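PDB 6O93: D-alanyl transferase DltD from Enterococcus faecalis, which probably takes part in D-alanylation of lipoteichoic acid in the Gram-positive cell wall, as a membrane-associated transferase with an SGNH-hydrolase-like fold. Local coordinates for residues Ile102-Pro105 with Gln106-Val109; Leu312-Val315 with Ala316-Leu319; Gln322-Gln326 with Gly327-Ile331; Ala332-Ser335 with Thr336-Asn339; Arg353-Leu356 with Ala357-Arg360. One frame throughout, in Å; residues are numbered along the deposited sequence.

How the interactions relate
Along the chain the five contacts run in numerical order, each a local one within a continuous stretch. Interaction 1 begins at the end of strand 98-102, the middle strand of the parallel sheet, and holds one ligand of the sodium ion. Interactions 2 and 3 share helix 309-324, their centres about 13 Å apart; interaction 3 closes that helix and leads into edge strand 331-333, which interaction 4 leaves. Interaction 5 lies on helix 352-367, its centre about 11 Å from that of interaction 4, where Phe334 meets Val358. Interaction 1 touches both interaction 2, through Phe108 and Leu319, and interaction 5, through Ile102 and Trp355, so helices 309-324 and 352-367 both pack against the strand end and loop that carry the sodium ligand Ser104.

Interaction 1: residues Ile102-Pro105 with Gln106-Val109; sequences ILSP and QWFV. With NA (sodium ion), chain K.
Ser104 O takes the hydrogen bond of Trp107 N at 2.9 Å, and the ring atom Phe108 CD1 comes up beside the same oxygen at 3.5 Å. The amide donor stands above the carbonyl plane, 54° out of it. One residue on, Phe108 N repeats the step to Pro105 O at 3.1 Å, in a short 3-10 turn of Pro105, Gln106 and Trp107. Across this turn the Ser104 side chain serves two partners. Its CB sits over one face of the Trp107 indole, 3.6 Å from the centroid of the five-membered ring and 15° off the normal, a CH-pi contact. Its OG, beside the backbone N with chi1 -69°, is carried to the sodium ion, 2.9 Å away. Ser46 and Glu48 are further ligands of this ion, and Trp107 NE1 makes a weak hydrogen bond to Ser46 OG, so the indole touches both serines that bind the sodium ion. The turn follows strand 98-102, the central strand of the parallel sheet, and thus lies at the strand's C-terminal end, where SGNH-type folds commonly place active-site loops. Gln106 is bent at chi2 and folds back over the start of the turn, its OE1 reaching Ser104 CB at 3.5 Å. The Phe108 ring turns its edge to the preceding residues: Ser104 O, Pro105 O and Leu103 CD2 all lie near its plane, the methyl 3.8 Å from CZ. Phe108 is also the centre of an inverse gamma turn, and its ring meets that of Tyr273 on helix 272-285.

Interaction 2: residues Leu312-Val315 with Ala316-Leu319; sequences LQQV and ARKL
Over one face of the Arg317 guanidinium lies the amide nitrogen of Gln314, NE2, raised 3.7 Å above the plane and displaced toward the rim. The amide and guanidinium planes are 72° apart, so the groups do not stack flat; NE2 meets NH1 at 3.8 Å, a van der Waals approach. Both side chains point the same way from the helix, Gln314 bent at chi2 and Arg317 at chi3 (-69°), which brings their ends together. Arg317 NH2 also makes a weak hydrogen bond to Pro392 O. On another side of the helix Val315 and Leu319, one turn apart, lie side by side, CG1 against CD1 at 3.9 Å. Val315 CG1 stands anti to the backbone N (chi1 175°), a placing that leads this methyl toward Leu319. Beneath the side chains run four successive i to i+4 bonds of an alpha-helix, from Ala316 N to Leu312 O at 3.0 Å through to Leu319 N to Val315 O at 2.9 Å. Lys318 runs out in an extended chain, its NZ hydrogen-bonded to the backbone oxygens of Trp387, Arg268 and Gln390, with cation-pi contacts to Tyr273 and Trp387. Helix 309-324 thus sets Val315 and Leu319 against Tyr273 of helix 272-285, while Gln313 NE2 bonds to Ser335 OG, just beyond strand 331-333.

Interaction 3: residues Gln322-Gln326 with Gly327-Ile331; sequences QLQEQ and GFTNI
A Schellman motif ends helix 309-324 here, with Gly327 as its C-prime residue at positive phi (102°). Phe328 N bonds to Leu323 O at 3.1 Å, and Gly327 N to Gln324 O at 3.2 Å, the latter closing a type I beta turn from Gln324 to Gly327. Leu323 O is gripped twice: Gln326 N reaches it at 3.0 Å from the face of its plane opposite to that used by Phe328 N. The reversal throws Phe328 back alongside the last helical turn, its chain crossing that of Leu323 at about a right angle. Leu323 CD2 touches Phe328 CB at 3.8 Å, while the other methyl, CD1, meets Ile331 CD1 at 3.7 Å. One leucine therefore reaches both the residue after the cap and the first residue of strand 331-333, in a helix-to-strand connection of the parallel alpha/beta fold. Phe292 of the neighbouring strand 289-294 packs on Leu323 and meets the Phe328 ring with planes nearly perpendicular. Gln324, bent at chi2 (-82°), swings its amide over the loop, where OE1 lies 3.4 Å from Thr329 CG2. Back across the turn, Gln326 NE2 gives a nearly straight bond to Gln322 O at 2.9 Å, lying in the plane of its own amide. Gln326 OE1 is held in turn by Asp379 N and Gln277 NE2, which fixes the rotation of that amide.

Interaction 4: residues Ala332-Ser335 with Thr336-Asn339; sequences ADFS and TCSN
Cys337 SG approaches the Phe334 ring at its edge, close to the ring plane: 5.2 Å from the centroid, 82° off the normal, with CD1 the nearest ring atom at 3.8 Å, a sulfur-aromatic contact made across the turn. The cysteine side chain starts toward the preceding segment, its SG anti to its own carbonyl carbon (chi1 -58°), a setting that leads the sulfur back along Phe334. Holding the two residues at this spacing is the bond from Cys337 N to Phe334 O, 3.0 Å long, which closes a type I beta turn through Ser335 and Thr336; the donor stands well above the carbonyl plane. On another side of the chain Asp333 faces Ser335. Its OD1 receives two bonds from that residue, from OG at 2.6 Å on the syn side and from the backbone N at 3.0 Å, the latter from above the carboxylate plane. The Ser335 hydroxyl sits between its backbone N and carbonyl carbon (chi1 63°), which brings it round to OD1. Asp333 OD2 has a salt bridge to Lys320 of helix 309-324, so both carboxylate oxygens are engaged and the aspartate probably stays ionised. The Phe334 ring reaches Ala357 and Val358 of helix 352-367. An Asx turn overlapping a type I beta turn thus carries the chain off strand 331-333, the outermost strand at this side of the parallel sheet.

Interaction 5: residues Arg353-Leu356 with Ala357-Arg360; sequences RGWL and AVDR
Trp355 and Val358 lie side by side, pointing the same way from one turn of helix, with Val358 CG1 4.1 Å from Trp355 CZ3. The methyl is anti to the backbone N (chi1 169°), which turns it to the indole; the second methyl, CG2, lies instead against Gly354 O at 3.3 Å. Beneath them the backbone is regular. Val358 N bonds to Gly354 O at 2.9 Å, Ala357 N to Arg353 O at 3.1 Å, and the following amides of Asp359 and Arg360 reach Trp355 O and Leu356 O in the same i to i+4 pattern. These are four successive bonds of the alpha-helix 352-367, which follows strand 331-333 in the alpha/beta fold. A water lies beside the helix, donating to Leu356 O at 3.1 Å and to Asp359 OD2 at 2.8 Å, so this carbonyl has a solvent partner besides its helical one. The other oxygen of Asp359, OD1, is held by a salt bridge to Arg66; this cation would be expected to keep the carboxylate ionised. Further out, Trp355 meets the ring of His56 and packs on Pro57 at helix 57-63, while Leu356 is set against Leu60 of that helix and Phe220 and Leu223 of helix 220-233. The Arg353 guanidinium makes salt bridges to Asp224 and Glu340, with NH1 bonded to Arg341 O, and the Arg360 guanidinium makes a cation-pi contact with Phe220.

Interaction 1: residues Ile102-Pro105 with Gln106-Val109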
loop_
_atom_site.group_PDB
_atom_site.type_symbol
_atom_site.label_atom_id
_atom_site.label_comp_id
_atom_site.label_asym_id
_atom_site.label_seq_id
_atom_site.Cartn_x
_atom_site.Cartn_y
_atom_site.Cartn_z
ATOM N N ILE A 102 -3.467 -1.194 -3.021
ATOM C CA ILE A 102 -3.489 -0.083 -3.965
ATOM C C ILE A 102 -2.091 0.059 -4.552
ATOM O O ILE A 102 -1.152 0.482 -3.868
ATOM C CB ILE A 102 -3.958 1.215 -3.297
ATOM C CG1 ILE A 102 -5.405 1.048 -2.822
ATOM C CG2 ILE A 102 -3.845 2.382 -4.273
ATOM C CD1 ILE A 102 -5.913 2.190 -1.988
ATOM N N LEU A 103 -1.950 -0.305 -5.822
ATOM C CA LEU A 103 -0.686 -0.146 -6.518
ATOM C C LEU A 103 -0.488 1.308 -6.925
ATOM O O LEU A 103 -1.445 2.050 -7.159
ATOM C CB LEU A 103 -0.639 -1.043 -7.753
ATOM C CG LEU A 103 -0.364 -2.524 -7.482
ATOM C CD1 LEU A 103 -1.008 -3.405 -8.541
ATOM C CD2 LEU A 103 1.138 -2.781 -7.414
ATOM N N SER A 104 0.774 1.717 -6.988
ATOM C CA SER A 104 1.142 3.016 -7.529
ATOM C C SER A 104 2.114 2.786 -8.676
ATOM O O SER A 104 3.192 2.208 -8.455
ATOM C CB SER A 104 1.778 3.907 -6.458
ATOM O OG SER A 104 0.825 4.309 -5.488
ATOM N N PRO A 105 1.793 3.186 -9.907
ATOM C CA PRO A 105 2.777 3.036 -10.991
ATOM C C PRO A 105 4.108 3.678 -10.666
ATOM O O PRO A 105 5.156 3.196 -11.118
ATOM C CB PRO A 105 2.096 3.727 -12.179
ATOM C CG PRO A 105 0.649 3.698 -11.864
ATOM C CD PRO A 105 0.548 3.817 -10.378
ATOM N N GLN A 106 4.095 4.752 -9.875
ATOM C CA GLN A 106 5.318 5.473 -9.551
ATOM C C GLN A 106 6.267 4.644 -8.697
ATOM O O GLN A 106 7.448 4.990 -8.592
ATOM C CB GLN A 106 4.980 6.781 -8.832
ATOM C CG GLN A 106 4.096 7.731 -9.634
ATOM C CD GLN A 106 2.621 7.356 -9.588
ATOM O OE1 GLN A 106 2.205 6.510 -8.792
ATOM N NE2 GLN A 106 1.824 7.981 -10.446
ATOM N N TRP A 107 5.779 3.562 -8.084
ATOM C CA TRP A 107 6.657 2.670 -7.334
ATOM C C TRP A 107 7.706 2.028 -8.231
ATOM O O TRP A 107 8.833 1.773 -7.788
ATOM C CB TRP A 107 5.844 1.565 -6.660
ATOM C CG TRP A 107 5.011 1.993 -5.496
ATOM C CD1 TRP A 107 4.918 3.243 -4.957
ATOM C CD2 TRP A 107 4.151 1.154 -4.719
ATOM N NE1 TRP A 107 4.050 3.232 -3.890
ATOM C CE2 TRP A 107 3.568 1.960 -3.725
ATOM C CE3 TRP A 107 3.821 -0.205 -4.769
ATOM C CZ2 TRP A 107 2.670 1.453 -2.787
ATOM C CZ3 TRP A 107 2.932 -0.706 -3.838
ATOM C CH2 TRP A 107 2.366 0.121 -2.861
ATOM N N PHE A 108 7.352 1.750 -9.483
ATOM C CA PHE A 108 8.139 0.865 -10.340
ATOM C C PHE A 108 9.172 1.662 -11.136
ATOM O O PHE A 108 9.231 1.621 -12.364
ATOM C CB PHE A 108 7.205 0.071 -11.250
ATOM C CG PHE A 108 6.262 -0.829 -10.498
ATOM C CD1 PHE A 108 5.129 -0.313 -9.885
ATOM C CD2 PHE A 108 6.515 -2.185 -10.387
ATOM C CE1 PHE A 108 4.267 -1.133 -9.182
ATOM C CE2 PHE A 108 5.655 -3.013 -9.685
ATOM C CZ PHE A 108 4.531 -2.484 -9.079
ATOM N N VAL A 109 10.011 2.386 -10.399
ATOM C CA VAL A 109 11.091 3.144 -11.019
ATOM C C VAL A 109 12.275 2.225 -11.305
ATOM O O VAL A 109 12.371 1.104 -10.795
ATOM C CB VAL A 109 11.508 4.342 -10.147
ATOM C CG1 VAL A 109 10.397 5.385 -10.121
ATOM C CG2 VAL A 109 11.854 3.891 -8.727
HETATM NA NA NA K . 1.025 6.865 -4.078
#

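Interaction 2: residues Leu312-Val315 with Ala316-Leu319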
loop_
_atom_site.group_PDB
_atom_site.type_symbol
_atom_site.label_atom_id
_atom_site.label_comp_id
_atom_site.label_asym_id
_atom_site.label_seq_id
_atom_site.Cartn_x
_atom_site.Cartn_y
_atom_site.Cartn_z
ATOM N N LEU A 312 2.045 4.014 -19.302
ATOM C CA LEU A 312 1.283 3.598 -18.130
ATOM C C LEU A 312 0.403 2.395 -18.437
ATOM O O LEU A 312 0.193 1.544 -17.566
ATOM C CB LEU A 312 0.436 4.761 -17.609
ATOM C CG LEU A 312 1.204 5.909 -16.948
ATOM C CD1 LEU A 312 0.262 7.052 -16.600
ATOM C CD2 LEU A 312 1.943 5.431 -15.702
ATOM N N GLN A 313 -0.117 2.300 -19.665
ATOM C CA GLN A 313 -0.899 1.124 -20.040
ATOM C C GLN A 313 -0.016 -0.107 -20.184
ATOM O O GLN A 313 -0.458 -1.223 -19.890
ATOM C CB GLN A 313 -1.664 1.386 -21.339
ATOM C CG GLN A 313 -2.835 2.340 -21.176
ATOM C CD GLN A 313 -3.802 1.885 -20.098
ATOM O OE1 GLN A 313 -4.242 0.735 -20.087
ATOM N NE2 GLN A 313 -4.118 2.779 -19.172
ATOM N N GLN A 314 1.227 0.069 -20.636
ATOM C CA GLN A 314 2.166 -1.045 -20.653
ATOM C C GLN A 314 2.442 -1.539 -19.239
ATOM O O GLN A 314 2.547 -2.750 -19.002
ATOM C CB GLN A 314 3.463 -0.620 -21.342
ATOM C CG GLN A 314 3.305 -0.308 -22.824
ATOM C CD GLN A 314 2.975 -1.536 -23.650
ATOM O OE1 GLN A 314 3.738 -2.500 -23.681
ATOM N NE2 GLN A 314 1.830 -1.508 -24.321
ATOM N N VAL A 315 2.546 -0.614 -18.283
ATOM C CA VAL A 315 2.769 -0.992 -16.889
ATOM C C VAL A 315 1.573 -1.767 -16.353
ATOM O O VAL A 315 1.721 -2.818 -15.717
ATOM C CB VAL A 315 3.057 0.260 -16.040
ATOM C CG1 VAL A 315 3.167 -0.100 -14.565
ATOM C CG2 VAL A 315 4.325 0.944 -16.521
ATOM N N ALA A 316 0.363 -1.258 -16.600
ATOM C CA ALA A 316 -0.833 -1.960 -16.150
ATOM C C ALA A 316 -0.902 -3.362 -16.743
ATOM O O ALA A 316 -1.257 -4.322 -16.048
ATOM C CB ALA A 316 -2.084 -1.162 -16.519
ATOM N N ARG A 317 -0.563 -3.501 -18.027
ATOM C CA ARG A 317 -0.589 -4.819 -18.650
ATOM C C ARG A 317 0.390 -5.766 -17.970
ATOM O O ARG A 317 0.095 -6.953 -17.791
ATOM C CB ARG A 317 -0.274 -4.705 -20.142
ATOM C CG ARG A 317 -0.409 -6.022 -20.898
ATOM C CD ARG A 317 0.200 -5.940 -22.287
ATOM N NE ARG A 317 -0.564 -5.073 -23.177
ATOM C CZ ARG A 317 -0.214 -4.794 -24.429
ATOM N NH1 ARG A 317 -0.975 -3.993 -25.165
ATOM N NH2 ARG A 317 0.894 -5.311 -24.950
ATOM N N LYS A 318 1.565 -5.260 -17.587
ATOM C CA LYS A 318 2.556 -6.109 -16.935
ATOM C C LYS A 318 2.082 -6.533 -15.553
ATOM O O LYS A 318 2.212 -7.704 -15.177
ATOM C CB LYS A 318 3.891 -5.372 -16.836
ATOM C CG LYS A 318 5.036 -6.230 -16.333
ATOM C CD LYS A 318 6.374 -5.544 -16.550
ATOM C CE LYS A 318 7.525 -6.377 -16.018
ATOM N NZ LYS A 318 8.838 -5.731 -16.283
ATOM N N LEU A 319 1.534 -5.592 -14.786
ATOM C CA LEU A 319 1.042 -5.912 -13.451
ATOM C C LEU A 319 -0.122 -6.889 -13.517
ATOM O O LEU A 319 -0.167 -7.870 -12.763
ATOM C CB LEU A 319 0.628 -4.630 -12.733
ATOM C CG LEU A 319 1.765 -3.647 -12.452
ATOM C CD1 LEU A 319 1.209 -2.321 -11.970
ATOM C CD2 LEU A 319 2.731 -4.223 -11.428
#

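Interaction 3: residues Gln322-Gln326 with Gly327-Ile331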
loop_
_atom_site.group_PDB
_atom_site.type_symbol
_atom_site.label_atom_id
_atom_site.label_comp_id
_atom_site.label_asym_id
_atom_site.label_seq_id
_atom_site.Cartn_x
_atom_site.Cartn_y
_atom_site.Cartn_z
ATOM N N GLN A 322 1.106 -10.402 -14.165
ATOM C CA GLN A 322 1.684 -11.009 -12.971
ATOM C C GLN A 322 0.596 -11.428 -11.988
ATOM O O GLN A 322 0.708 -12.469 -11.331
ATOM C CB GLN A 322 2.660 -10.028 -12.321
ATOM C CG GLN A 322 3.436 -10.577 -11.137
ATOM C CD GLN A 322 4.551 -9.639 -10.698
ATOM O OE1 GLN A 322 4.846 -8.649 -11.371
ATOM N NE2 GLN A 322 5.175 -9.949 -9.567
ATOM N N LEU A 323 -0.467 -10.632 -11.882
ATOM C CA LEU A 323 -1.578 -10.981 -11.003
ATOM C C LEU A 323 -2.390 -12.136 -11.578
ATOM O O LEU A 323 -2.466 -13.217 -10.982
ATOM C CB LEU A 323 -2.467 -9.757 -10.778
ATOM C CG LEU A 323 -1.845 -8.632 -9.947
ATOM C CD1 LEU A 323 -2.701 -7.377 -10.017
ATOM C CD2 LEU A 323 -1.664 -9.076 -8.503
ATOM N N GLN A 324 -2.999 -11.923 -12.748
ATOM C CA GLN A 324 -3.900 -12.921 -13.319
ATOM C C GLN A 324 -3.194 -14.254 -13.535
ATOM O O GLN A 324 -3.782 -15.318 -13.314
ATOM C CB GLN A 324 -4.475 -12.407 -14.638
ATOM C CG GLN A 324 -5.456 -11.258 -14.486
ATOM C CD GLN A 324 -6.851 -11.730 -14.128
ATOM O OE1 GLN A 324 -7.113 -12.932 -14.052
ATOM N NE2 GLN A 324 -7.759 -10.784 -13.912
ATOM N N GLU A 325 -1.936 -14.216 -13.972
ATOM C CA GLU A 325 -1.199 -15.444 -14.240
ATOM C C GLU A 325 -1.091 -16.333 -13.008
ATOM O O GLU A 325 -0.930 -17.551 -13.150
ATOM C CB GLU A 325 0.195 -15.095 -14.770
ATOM C CG GLU A 325 1.130 -16.275 -14.970
ATOM C CD GLU A 325 0.656 -17.236 -16.037
ATOM O OE1 GLU A 325 -0.374 -16.957 -16.692
ATOM O OE2 GLU A 325 1.326 -18.273 -16.225
ATOM N N GLN A 326 -1.189 -15.762 -11.809
ATOM C CA GLN A 326 -0.982 -16.507 -10.573
ATOM C C GLN A 326 -2.261 -16.691 -9.766
ATOM O O GLN A 326 -2.199 -17.183 -8.634
ATOM C CB GLN A 326 0.082 -15.811 -9.723
ATOM C CG GLN A 326 1.439 -15.731 -10.401
ATOM C CD GLN A 326 2.507 -15.118 -9.516
ATOM O OE1 GLN A 326 3.233 -15.828 -8.816
ATOM N NE2 GLN A 326 2.611 -13.795 -9.545
ATOM N N GLY A 327 -3.414 -16.316 -10.314
ATOM C CA GLY A 327 -4.685 -16.548 -9.660
ATOM C C GLY A 327 -5.288 -15.345 -8.967
ATOM O O GLY A 327 -6.335 -15.488 -8.322
ATOM N N PHE A 328 -4.664 -14.175 -9.066
ATOM C CA PHE A 328 -5.227 -12.944 -8.514
ATOM C C PHE A 328 -6.114 -12.327 -9.588
ATOM O O PHE A 328 -5.624 -11.700 -10.530
ATOM C CB PHE A 328 -4.121 -11.987 -8.081
ATOM C CG PHE A 328 -3.245 -12.526 -6.985
ATOM C CD1 PHE A 328 -3.628 -12.421 -5.657
ATOM C CD2 PHE A 328 -2.034 -13.132 -7.282
ATOM C CE1 PHE A 328 -2.823 -12.911 -4.648
ATOM C CE2 PHE A 328 -1.222 -13.624 -6.275
ATOM C CZ PHE A 328 -1.617 -13.513 -4.958
ATOM N N THR A 329 -7.428 -12.505 -9.444
ATOM C CA THR A 329 -8.385 -12.112 -10.469
ATOM C C THR A 329 -9.267 -10.938 -10.062
ATOM O O THR A 329 -10.103 -10.507 -10.862
ATOM C CB THR A 329 -9.275 -13.306 -10.845
ATOM O OG1 THR A 329 -10.046 -13.711 -9.709
ATOM C CG2 THR A 329 -8.427 -14.478 -11.318
ATOM N N ASN A 330 -9.114 -10.412 -8.849
ATOM C CA ASN A 330 -9.871 -9.245 -8.397
ATOM C C ASN A 330 -9.002 -8.014 -8.634
ATOM O O ASN A 330 -8.138 -7.687 -7.818
ATOM C CB ASN A 330 -10.256 -9.377 -6.928
ATOM C CG ASN A 330 -11.019 -10.652 -6.634
ATOM O OD1 ASN A 330 -11.966 -11.003 -7.336
ATOM N ND2 ASN A 330 -10.603 -11.356 -5.590
ATOM N N ILE A 331 -9.238 -7.325 -9.749
ATOM C CA ILE A 331 -8.424 -6.183 -10.151
ATOM C C ILE A 331 -9.349 -5.058 -10.590
ATOM O O ILE A 331 -10.120 -5.218 -11.544
ATOM C CB ILE A 331 -7.446 -6.541 -11.282
ATOM C CG1 ILE A 331 -6.587 -7.746 -10.889
ATOM C CG2 ILE A 331 -6.557 -5.344 -11.614
ATOM C CD1 ILE A 331 -5.667 -8.223 -11.993
#

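Interaction 4: residues Ala332-Ser335 with Thr336-Asn339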
loop_
_atom_site.group_PDB
_atom_site.type_symbol
_atom_site.label_atom_id
_atom_site.label_comp_id
_atom_site.label_asym_id
_atom_site.label_seq_id
_atom_site.Cartn_x
_atom_site.Cartn_y
_atom_site.Cartn_z
ATOM N N ALA A 332 -9.262 -3.919 -9.907
ATOM C CA ALA A 332 -9.973 -2.704 -10.303
ATOM C C ALA A 332 -8.962 -1.804 -11.006
ATOM O O ALA A 332 -8.245 -1.029 -10.373
ATOM C CB ALA A 332 -10.605 -2.019 -9.096
ATOM N N ASP A 333 -8.907 -1.914 -12.332
ATOM C CA ASP A 333 -7.934 -1.177 -13.139
ATOM C C ASP A 333 -8.576 0.123 -13.607
ATOM O O ASP A 333 -9.359 0.135 -14.559
ATOM C CB ASP A 333 -7.469 -2.023 -14.319
ATOM C CG ASP A 333 -6.429 -1.316 -15.170
ATOM O OD1 ASP A 333 -5.960 -0.231 -14.764
ATOM O OD2 ASP A 333 -6.083 -1.844 -16.249
ATOM N N PHE A 334 -8.234 1.225 -12.944
ATOM C CA PHE A 334 -8.700 2.546 -13.340
ATOM C C PHE A 334 -7.627 3.343 -14.083
ATOM O O PHE A 334 -7.738 4.568 -14.191
ATOM C CB PHE A 334 -9.183 3.324 -12.115
ATOM C CG PHE A 334 -10.352 2.688 -11.413
ATOM C CD1 PHE A 334 -11.595 2.634 -12.018
ATOM C CD2 PHE A 334 -10.209 2.155 -10.143
ATOM C CE1 PHE A 334 -12.672 2.053 -11.374
ATOM C CE2 PHE A 334 -11.281 1.573 -9.493
ATOM C CZ PHE A 334 -12.514 1.522 -10.109
ATOM N N SER A 335 -6.593 2.673 -14.602
ATOM C CA SER A 335 -5.540 3.381 -15.319
ATOM C C SER A 335 -6.042 4.004 -16.616
ATOM O O SER A 335 -5.431 4.958 -17.106
ATOM C CB SER A 335 -4.371 2.437 -15.614
ATOM O OG SER A 335 -4.765 1.381 -16.474
ATOM N N THR A 336 -7.137 3.489 -17.177
ATOM C CA THR A 336 -7.737 4.063 -18.374
ATOM C C THR A 336 -8.655 5.239 -18.071
ATOM O O THR A 336 -9.235 5.804 -19.005
ATOM C CB THR A 336 -8.528 2.994 -19.132
ATOM O OG1 THR A 336 -9.446 2.354 -18.237
ATOM C CG2 THR A 336 -7.588 1.955 -19.732
ATOM N N CYS A 337 -8.802 5.618 -16.798
ATOM C CA CYS A 337 -9.660 6.725 -16.393
ATOM C C CYS A 337 -8.899 8.039 -16.270
ATOM O O CYS A 337 -9.315 8.926 -15.511
ATOM C CB CYS A 337 -10.353 6.390 -15.072
ATOM S SG CYS A 337 -11.342 4.877 -15.121
ATOM N N SER A 338 -7.793 8.190 -17.002
ATOM C CA SER A 338 -6.966 9.384 -16.864
ATOM C C SER A 338 -7.735 10.650 -17.218
ATOM O O SER A 338 -7.482 11.710 -16.635
ATOM C CB SER A 338 -5.722 9.257 -17.742
ATOM O OG SER A 338 -6.074 8.984 -19.086
ATOM N N ASN A 339 -8.669 10.567 -18.162
ATOM C CA ASN A 339 -9.423 11.733 -18.601
ATOM C C ASN A 339 -10.716 11.936 -17.819
ATOM O O ASN A 339 -11.471 12.861 -18.132
ATOM C CB ASN A 339 -9.744 11.620 -20.096
ATOM C CG ASN A 339 -10.051 12.965 -20.727
ATOM O OD1 ASN A 339 -9.527 13.996 -20.303
ATOM N ND2 ASN A 339 -10.908 12.960 -21.744
#

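Interaction 5: residues Arg353-Leu356 with Ala357-Arg360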
loop_
_atom_site.group_PDB
_atom_site.type_symbol
_atom_site.label_atom_id
_atom_site.label_comp_id
_atom_site.label_asym_id
_atom_site.label_seq_id
_atom_site.Cartn_x
_atom_site.Cartn_y
_atom_site.Cartn_z
ATOM N N ARG A 353 -13.928 11.512 -7.093
ATOM C CA ARG A 353 -14.599 10.484 -7.876
ATOM C C ARG A 353 -13.774 9.212 -8.013
ATOM O O ARG A 353 -14.344 8.142 -8.249
ATOM C CB ARG A 353 -14.947 11.023 -9.264
ATOM C CG ARG A 353 -15.989 12.132 -9.251
ATOM C CD ARG A 353 -16.378 12.520 -10.664
ATOM N NE ARG A 353 -17.025 11.412 -11.361
ATOM C CZ ARG A 353 -17.080 11.283 -12.683
ATOM N NH1 ARG A 353 -16.520 12.194 -13.470
ATOM N NH2 ARG A 353 -17.694 10.236 -13.217
ATOM N N GLY A 354 -12.451 9.302 -7.871
ATOM C CA GLY A 354 -11.632 8.100 -7.914
ATOM C C GLY A 354 -11.884 7.191 -6.726
ATOM O O GLY A 354 -12.077 5.981 -6.881
ATOM N N TRP A 355 -11.887 7.761 -5.519
ATOM C CA TRP A 355 -12.155 6.957 -4.331
ATOM C C TRP A 355 -13.580 6.417 -4.339
ATOM O O TRP A 355 -13.820 5.282 -3.911
ATOM C CB TRP A 355 -11.898 7.779 -3.071
ATOM C CG TRP A 355 -10.456 7.822 -2.683
ATOM C CD1 TRP A 355 -9.660 8.926 -2.604
ATOM C CD2 TRP A 355 -9.632 6.705 -2.328
ATOM N NE1 TRP A 355 -8.390 8.567 -2.216
ATOM C CE2 TRP A 355 -8.348 7.208 -2.040
ATOM C CE3 TRP A 355 -9.855 5.328 -2.224
ATOM C CZ2 TRP A 355 -7.293 6.386 -1.656
ATOM C CZ3 TRP A 355 -8.806 4.512 -1.839
ATOM C CH2 TRP A 355 -7.541 5.044 -1.560
ATOM N N LEU A 356 -14.540 7.212 -4.819
ATOM C CA LEU A 356 -15.909 6.718 -4.939
ATOM C C LEU A 356 -15.963 5.480 -5.823
ATOM O O LEU A 356 -16.630 4.495 -5.487
ATOM C CB LEU A 356 -16.819 7.811 -5.500
ATOM C CG LEU A 356 -18.295 7.430 -5.647
ATOM C CD1 LEU A 356 -18.943 7.244 -4.276
ATOM C CD2 LEU A 356 -19.048 8.467 -6.467
ATOM N N ALA A 357 -15.267 5.513 -6.964
ATOM C CA ALA A 357 -15.224 4.349 -7.840
ATOM C C ALA A 357 -14.535 3.175 -7.158
ATOM O O ALA A 357 -15.009 2.035 -7.236
ATOM C CB ALA A 357 -14.516 4.702 -9.149
ATOM N N VAL A 358 -13.412 3.432 -6.483
ATOM C CA VAL A 358 -12.727 2.368 -5.755
ATOM C C VAL A 358 -13.626 1.817 -4.659
ATOM O O VAL A 358 -13.726 0.598 -4.468
ATOM C CB VAL A 358 -11.391 2.883 -5.184
ATOM C CG1 VAL A 358 -10.805 1.874 -4.209
ATOM C CG2 VAL A 358 -10.408 3.174 -6.307
ATOM N N ASP A 359 -14.300 2.705 -3.926
ATOM C CA ASP A 359 -15.174 2.268 -2.842
ATOM C C ASP A 359 -16.239 1.297 -3.339
ATOM O O ASP A 359 -16.559 0.315 -2.661
ATOM C CB ASP A 359 -15.830 3.481 -2.182
ATOM C CG ASP A 359 -16.763 3.092 -1.057
ATOM O OD1 ASP A 359 -16.266 2.804 0.055
ATOM O OD2 ASP A 359 -17.990 3.068 -1.289
ATOM N N ARG A 360 -16.813 1.560 -4.516
ATOM C CA ARG A 360 -17.824 0.650 -5.046
ATOM C C ARG A 360 -17.228 -0.725 -5.319
ATOM O O ARG A 360 -17.835 -1.750 -4.989
ATOM C CB ARG A 360 -18.447 1.225 -6.317
ATOM C CG ARG A 360 -19.379 0.252 -7.026
ATOM C CD ARG A 360 -20.271 0.944 -8.044
ATOM N NE ARG A 360 -19.515 1.545 -9.139
ATOM C CZ ARG A 360 -20.069 2.092 -10.217
ATOM N NH1 ARG A 360 -21.388 2.113 -10.350
ATOM N NH2 ARG A 360 -19.307 2.619 -11.164
HETATM O O HOH W 1 -19.033 3.889 -3.702
#